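Local coordinates for amidohydrolase 3 domain-containing protein (Pyrococcus horikoshii, PDB 3IGH) that probably acts as a metal-dependent amidohydrolase, cleaving carbon-nitrogen bonds other than peptide bonds, with a substrate that is not identified, at residues 278-281 with 285-288; 363-368 with 416-421; 446-449 with 455-458. All blocks are in the same frame, centred on the assembly; numbering follows the deposited sequence. Where two conformers were deposited one is given.

Interaction 1. Residues 278-281 with 285-288; sequences KPYS and STSG
Pro279 and Tyr280 meet Thr286 and Ser287 in a surface contact held by one backbone hydrogen bond, where the long loop between strand 256-264 and helix 294-305 folds back on itself; the centre of the contact lies about 27 Å from the centre of the chain. The loop is consistent with an excursion from a strand of the family's TIM barrel. Tyr280 N donates to Thr286 O at 3.0 Å, with a nearly straight N-H...O angle of 166°. Thr286 O also lies at the edge of the Tyr280 ring, in its plane, 3.5 Å from Tyr280 CD1. Further along this edge Tyr280 CE1 comes within 3.8 Å of Gly288 N. With CG beside the backbone N (chi1 -83°), the ring is carried along the opposing backbone, and Tyr280 OH ends in a hydrogen bond to Ala274 O. Ser287 OG packs against Pro279, 3.4 Å from Pro279 CA, without forming a hydrogen bond there. Exchanging Tyr280 for an alanine is likely to open a gap beside Gly288 and leave Ala274 O without its hydroxyl partner. Arg379 bonds to Lys278 O, Pro279 O and Ser281 OG. The two arms of the loop are thus joined directly by a single main-chain bond, with the tyrosine packed along it.

Interaction 2. Residues 363-368 with 416-421; sequences HFIISD and VNRGKG. With SO4 (sulfate ion), chain E.
Ile365 and Ile366, on the short helix 364-367, face Arg418 and Gly419 just past the end of helix 408-417. First in sequence, His363 turns its ring edge to a sulfate, probably from the crystallisation liquor: His363 NE2 donates to SO4 O4 at 2.9 Å and more weakly to O3. Lys422 NZ also bonds the sulfate, and His363 ND1 pairs with Glu404 OE1. Ile365 carries the contact with both branches. Its CG2, anti to the backbone N, lies 3.5 Å from Arg418 O, while Ile365 CD1 sits over one face of the guanidinium, 3.6 Å from Arg418 NH1 and toward the rim. Ile366 lays its CB over one face of the His363 ring and reaches Gly419 more loosely, Ile366 CG1 being 4.3 Å from Gly419 CA in the conformer described. A side chain on Gly419 would point at Ile365 CG2; this glycine belongs to the type I' turn from Asn417 to Lys420, which starts on the last residue of the helix. No hydrogen bond crosses between the segments. Arg418 instead bonds through NH1 to Tyr384 O, through NE to Thr429 OG1 and, weakly, through NH2 to Val383 O, so the buried guanidinium is probably stabilised by neutral oxygen acceptors while one face rests against an aliphatic chain.

Interaction 3. Residues 446-449 with 455-458; sequences GSAR and DIGK
Ser447 OG, one residue before the Ala448 that meets Ile456 across this contact, is gripped by Ser442 O, Phe64 O and, weakly, Phe397 N. Its one hydroxyl hydrogen must be shared by the two carbonyls or alternate between them, while Phe397 N donates. Ser442 lies five residues back in helix 436-450, and the other two partners belong to strands, so the hydroxyl ties the helix to them. Ala448 points its methyl at the returning chain. Ala448 CB comes as close as 3.1 Å to Ile456 O, approaching the carbonyl from the flank, with a C=O...CB angle near 109°; this is a tight van der Waals touch, with no hydrogen bond between the segments. The same methyl lies 4.1 Å from Ile456 CB; with CG2 anti to the backbone N, that branch of Ile456 comes to 4.3 Å from Ala448 CB. Gly457 completes the fit. Its CA is 4.3 Å from Ala448 CB, and at its backbone angles (phi 120°) a side chain would be pressed both into that methyl and into Ile456 O. The close approach of loop to helix therefore depends on two small residues facing each other, Ala448 and Gly457. Beyond the contact, Asp455 bonds through its backbone to Lys464, and Lys458 makes a cation-pi contact with Tyr445, a second tie of this loop to the helix. Ala448 and Ile456 both also touch Phe64, and Ile456 bridges from Ala448 to strands 58-68 and 230-235. These strands are consistent with barrel strands of an amidohydrolase TIM barrel, with helix 436-450 packed outside them.

From the N terminus, interaction 1 comes first: it closes a tight loop, with three residues between its segments, inside the long excursion from strand 256-264 to helix 294-305. Interaction 2 follows, bringing helix 364-367 against the end of helix 408-417 across 47 intervening residues that include strand 395-397. Interaction 3 closes another short loop, of five residues, as the chain leaves helix 436-450 for strand 467-470, beside what are probably TIM-barrel strands. The three run in series, neither nested nor crossed. They are separate sites: even the closest two, interactions 1 and 2, stay about 10 Å apart at their nearest atoms.

Interaction 1. Residues 278-281 with 285-288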
# COMPACT_ATOMS: atom_id res chain seq x y z
N LYS A 278 -8.40 17.38 39.29
CA LYS A 278 -8.07 18.16 40.49
C LYS A 278 -6.58 18.48 40.44
O LYS A 278 -5.84 17.75 39.78
CB LYS A 278 -8.42 17.38 41.76
CG LYS A 278 -9.89 17.43 42.13
CD LYS A 278 -10.16 16.60 43.37
CE LYS A 278 -11.65 16.47 43.64
NZ LYS A 278 -11.94 15.45 44.69
N PRO A 279 -6.13 19.57 41.10
CA PRO A 279 -4.70 19.92 41.00
C PRO A 279 -3.73 18.82 41.43
O PRO A 279 -4.12 17.88 42.13
CB PRO A 279 -4.58 21.15 41.90
CG PRO A 279 -5.95 21.76 41.86
CD PRO A 279 -6.87 20.57 41.89
N TYR A 280 -2.48 18.93 40.97
CA TYR A 280 -1.41 18.00 41.36
C TYR A 280 -1.18 18.04 42.86
O TYR A 280 -1.29 19.10 43.48
CB TYR A 280 -0.11 18.35 40.62
CG TYR A 280 -0.07 17.77 39.22
CD1 TYR A 280 -0.72 18.39 38.16
CD2 TYR A 280 0.61 16.57 38.98
CE1 TYR A 280 -0.69 17.84 36.87
CE2 TYR A 280 0.65 16.02 37.69
CZ TYR A 280 -0.00 16.66 36.65
OH TYR A 280 0.03 16.12 35.40
N SER A 281 -0.89 16.88 43.44
CA SER A 281 -0.69 16.79 44.88
C SER A 281 0.60 17.47 45.36
O SER A 281 0.66 17.96 46.48
CB SER A 281 -0.76 15.34 45.34
OG SER A 281 -2.04 14.82 45.05
N SER A 285 -0.85 24.50 42.34
CA SER A 285 -1.08 25.63 41.45
C SER A 285 -1.45 25.20 40.02
O SER A 285 -1.87 26.04 39.21
CB SER A 285 0.12 26.57 41.43
OG SER A 285 1.17 26.08 40.62
N THR A 286 -1.31 23.91 39.71
CA THR A 286 -1.53 23.44 38.33
C THR A 286 -2.33 22.14 38.26
O THR A 286 -2.28 21.31 39.17
CB THR A 286 -0.20 23.33 37.52
OG1 THR A 286 -0.50 23.15 36.13
CG2 THR A 286 0.69 22.19 38.02
N SER A 287 -3.07 21.98 37.16
CA SER A 287 -3.85 20.76 36.89
C SER A 287 -3.44 20.11 35.57
O SER A 287 -4.10 19.18 35.10
CB SER A 287 -5.34 21.08 36.88
OG SER A 287 -5.80 21.46 38.16
N GLY A 288 -2.37 20.62 34.96
CA GLY A 288 -1.84 20.06 33.73
C GLY A 288 -2.24 20.89 32.54
O GLY A 288 -2.68 22.02 32.69

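Interaction 2. Residues 363-368 with 416-421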
# COMPACT_ATOMS: atom_id res chain seq x y z
N HIS A 363 6.14 -0.98 32.04
CA HIS A 363 7.44 -0.57 32.57
C HIS A 363 7.49 0.86 33.14
O HIS A 363 8.41 1.19 33.89
CB HIS A 363 8.58 -0.84 31.58
CG HIS A 363 9.92 -0.97 32.23
ND1 HIS A 363 10.78 0.10 32.38
CD2 HIS A 363 10.53 -2.03 32.81
CE1 HIS A 363 11.87 -0.31 33.01
NE2 HIS A 363 11.74 -1.59 33.28
N PHE A 364 6.49 1.69 32.82
CA PHE A 364 6.33 3.00 33.46
C PHE A 364 6.18 2.91 34.99
O PHE A 364 6.56 3.84 35.69
CB PHE A 364 5.13 3.78 32.89
CG PHE A 364 5.43 4.54 31.61
CD1 PHE A 364 5.82 3.88 30.45
CD2 PHE A 364 5.29 5.93 31.57
CE1 PHE A 364 6.07 4.60 29.26
CE2 PHE A 364 5.54 6.64 30.39
CZ PHE A 364 5.93 5.97 29.24
N ILE A 365 5.60 1.82 35.50
CA ILE A 365 5.56 1.54 36.94
C ILE A 365 6.97 1.64 37.56
O ILE A 365 7.15 2.24 38.62
CB ILE A 365 4.97 0.13 37.23
CG1 ILE A 365 3.47 0.11 36.90
CG2 ILE A 365 5.20 -0.30 38.70
CD1 ILE A 365 2.92 -1.28 36.77
N ILE A 366 7.95 1.08 36.85
CA ILE A 366 9.33 1.06 37.32
C ILE A 366 10.02 2.41 37.19
O ILE A 366 10.69 2.86 38.13
CB ILE A 366 10.12 -0.08 36.64
CG1 ILE A 366 9.74 -1.41 37.30
CG2 ILE A 366 11.64 0.13 36.73
CD1 ILE A 366 9.88 -2.58 36.40
N SER A 367 9.86 3.06 36.03
CA SER A 367 10.56 4.31 35.74
C SER A 367 9.98 5.51 36.49
O SER A 367 10.73 6.39 36.93
CB SER A 367 10.56 4.59 34.23
OG SER A 367 11.38 3.66 33.55
N ASP A 368 8.66 5.55 36.62
CA ASP A 368 7.98 6.71 37.19
C ASP A 368 7.89 6.60 38.72
O ASP A 368 6.79 6.46 39.27
CB ASP A 368 6.57 6.89 36.59
CG ASP A 368 6.58 7.18 35.08
OD1 ASP A 368 7.66 7.19 34.44
OD2 ASP A 368 5.49 7.43 34.54
N VAL A 416 3.57 -8.24 35.82
CA VAL A 416 3.37 -9.37 36.72
C VAL A 416 3.73 -8.99 38.16
O VAL A 416 2.97 -9.27 39.09
CB VAL A 416 4.12 -10.65 36.24
CG1 VAL A 416 4.03 -11.80 37.27
CG2 VAL A 416 3.56 -11.12 34.89
N ASN A 417 4.86 -8.31 38.34
CA ASN A 417 5.39 -8.02 39.68
C ASN A 417 5.27 -6.59 40.18
O ASN A 417 5.60 -6.31 41.34
CB ASN A 417 6.84 -8.51 39.77
CG ASN A 417 6.94 -10.01 39.61
OD1 ASN A 417 6.20 -10.76 40.24
ND2 ASN A 417 7.83 -10.46 38.74
N ARG A 418 4.81 -5.70 39.30
CA ARG A 418 4.47 -4.31 39.65
C ARG A 418 5.50 -3.51 40.45
O ARG A 418 5.13 -2.67 41.26
CB ARG A 418 3.09 -4.22 40.32
CG ARG A 418 1.95 -4.25 39.33
CD ARG A 418 0.61 -3.92 39.97
NE ARG A 418 0.31 -2.49 40.07
CZ ARG A 418 -0.17 -1.74 39.08
NH1 ARG A 418 -0.37 -2.26 37.87
NH2 ARG A 418 -0.44 -0.46 39.29
N GLY A 419 6.78 -3.75 40.21
CA GLY A 419 7.84 -3.00 40.87
C GLY A 419 8.12 -3.41 42.30
O GLY A 419 8.66 -2.62 43.07
N LYS A 420 7.72 -4.63 42.66
CA LYS A 420 8.03 -5.20 43.99
C LYS A 420 9.52 -5.05 44.29
O LYS A 420 10.35 -5.47 43.48
CB LYS A 420 7.61 -6.67 44.07
CG LYS A 420 7.80 -7.32 45.44
CD LYS A 420 7.01 -8.62 45.57
CE LYS A 420 7.73 -9.81 44.94
NZ LYS A 420 7.02 -11.10 45.19
N GLY A 421 9.83 -4.38 45.40
CA GLY A 421 11.21 -4.15 45.82
C GLY A 421 11.94 -3.09 45.03
O GLY A 421 13.17 -3.01 45.08
S SO4 E . 14.31 -3.19 35.29
O1 SO4 E . 15.52 -3.98 35.03
O2 SO4 E . 13.95 -3.29 36.70
O3 SO4 E . 14.55 -1.80 34.91
O4 SO4 E . 13.21 -3.72 34.50

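Interaction 3. Residues 446-449 with 455-458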
# COMPACT_ATOMS: atom_id res chain seq x y z
N GLY A 446 -3.29 -9.37 22.37
CA GLY A 446 -3.86 -8.13 22.91
C GLY A 446 -3.36 -6.93 22.11
O GLY A 446 -4.16 -6.15 21.59
N SER A 447 -2.04 -6.85 21.95
CA SER A 447 -1.40 -5.80 21.15
C SER A 447 -1.83 -5.79 19.68
O SER A 447 -2.04 -4.72 19.09
CB SER A 447 0.10 -5.93 21.24
OG SER A 447 0.59 -5.34 22.42
N ALA A 448 -1.95 -6.97 19.09
CA ALA A 448 -2.41 -7.09 17.71
C ALA A 448 -3.84 -6.57 17.53
O ALA A 448 -4.11 -5.80 16.60
CB ALA A 448 -2.32 -8.53 17.26
N ARG A 449 -4.74 -6.99 18.41
CA ARG A 449 -6.12 -6.53 18.36
C ARG A 449 -6.23 -5.03 18.55
O ARG A 449 -6.99 -4.37 17.84
CB ARG A 449 -6.96 -7.26 19.41
CG ARG A 449 -7.23 -8.72 19.07
CD ARG A 449 -8.35 -8.86 18.05
NE ARG A 449 -9.65 -8.70 18.72
CZ ARG A 449 -10.83 -8.74 18.10
NH1 ARG A 449 -10.90 -8.91 16.79
NH2 ARG A 449 -11.94 -8.59 18.81
N ASP A 455 -4.79 -10.71 11.70
CA ASP A 455 -4.11 -11.99 11.45
C ASP A 455 -2.77 -12.13 12.19
O ASP A 455 -1.91 -12.89 11.78
CB ASP A 455 -3.93 -12.22 9.94
CG ASP A 455 -3.15 -11.10 9.26
OD1 ASP A 455 -2.80 -10.10 9.93
OD2 ASP A 455 -2.88 -11.22 8.05
N ILE A 456 -2.59 -11.37 13.28
CA ILE A 456 -1.38 -11.50 14.08
C ILE A 456 -1.77 -11.78 15.53
O ILE A 456 -2.83 -11.35 15.99
CB ILE A 456 -0.48 -10.22 13.97
CG1 ILE A 456 -0.11 -9.94 12.51
CG2 ILE A 456 0.78 -10.34 14.86
CD1 ILE A 456 0.77 -8.71 12.26
N GLY A 457 -0.93 -12.53 16.25
CA GLY A 457 -1.06 -12.62 17.70
C GLY A 457 -1.31 -14.02 18.23
O GLY A 457 -1.10 -14.28 19.42
N LYS A 458 -1.78 -14.90 17.35
CA LYS A 458 -1.98 -16.32 17.68
C LYS A 458 -1.25 -17.19 16.66
O LYS A 458 -0.87 -16.71 15.59
CB LYS A 458 -3.46 -16.67 17.71
CG LYS A 458 -4.24 -16.08 18.89
CD LYS A 458 -5.67 -16.61 18.90
CE LYS A 458 -6.56 -15.84 19.88
NZ LYS A 458 -6.22 -16.09 21.30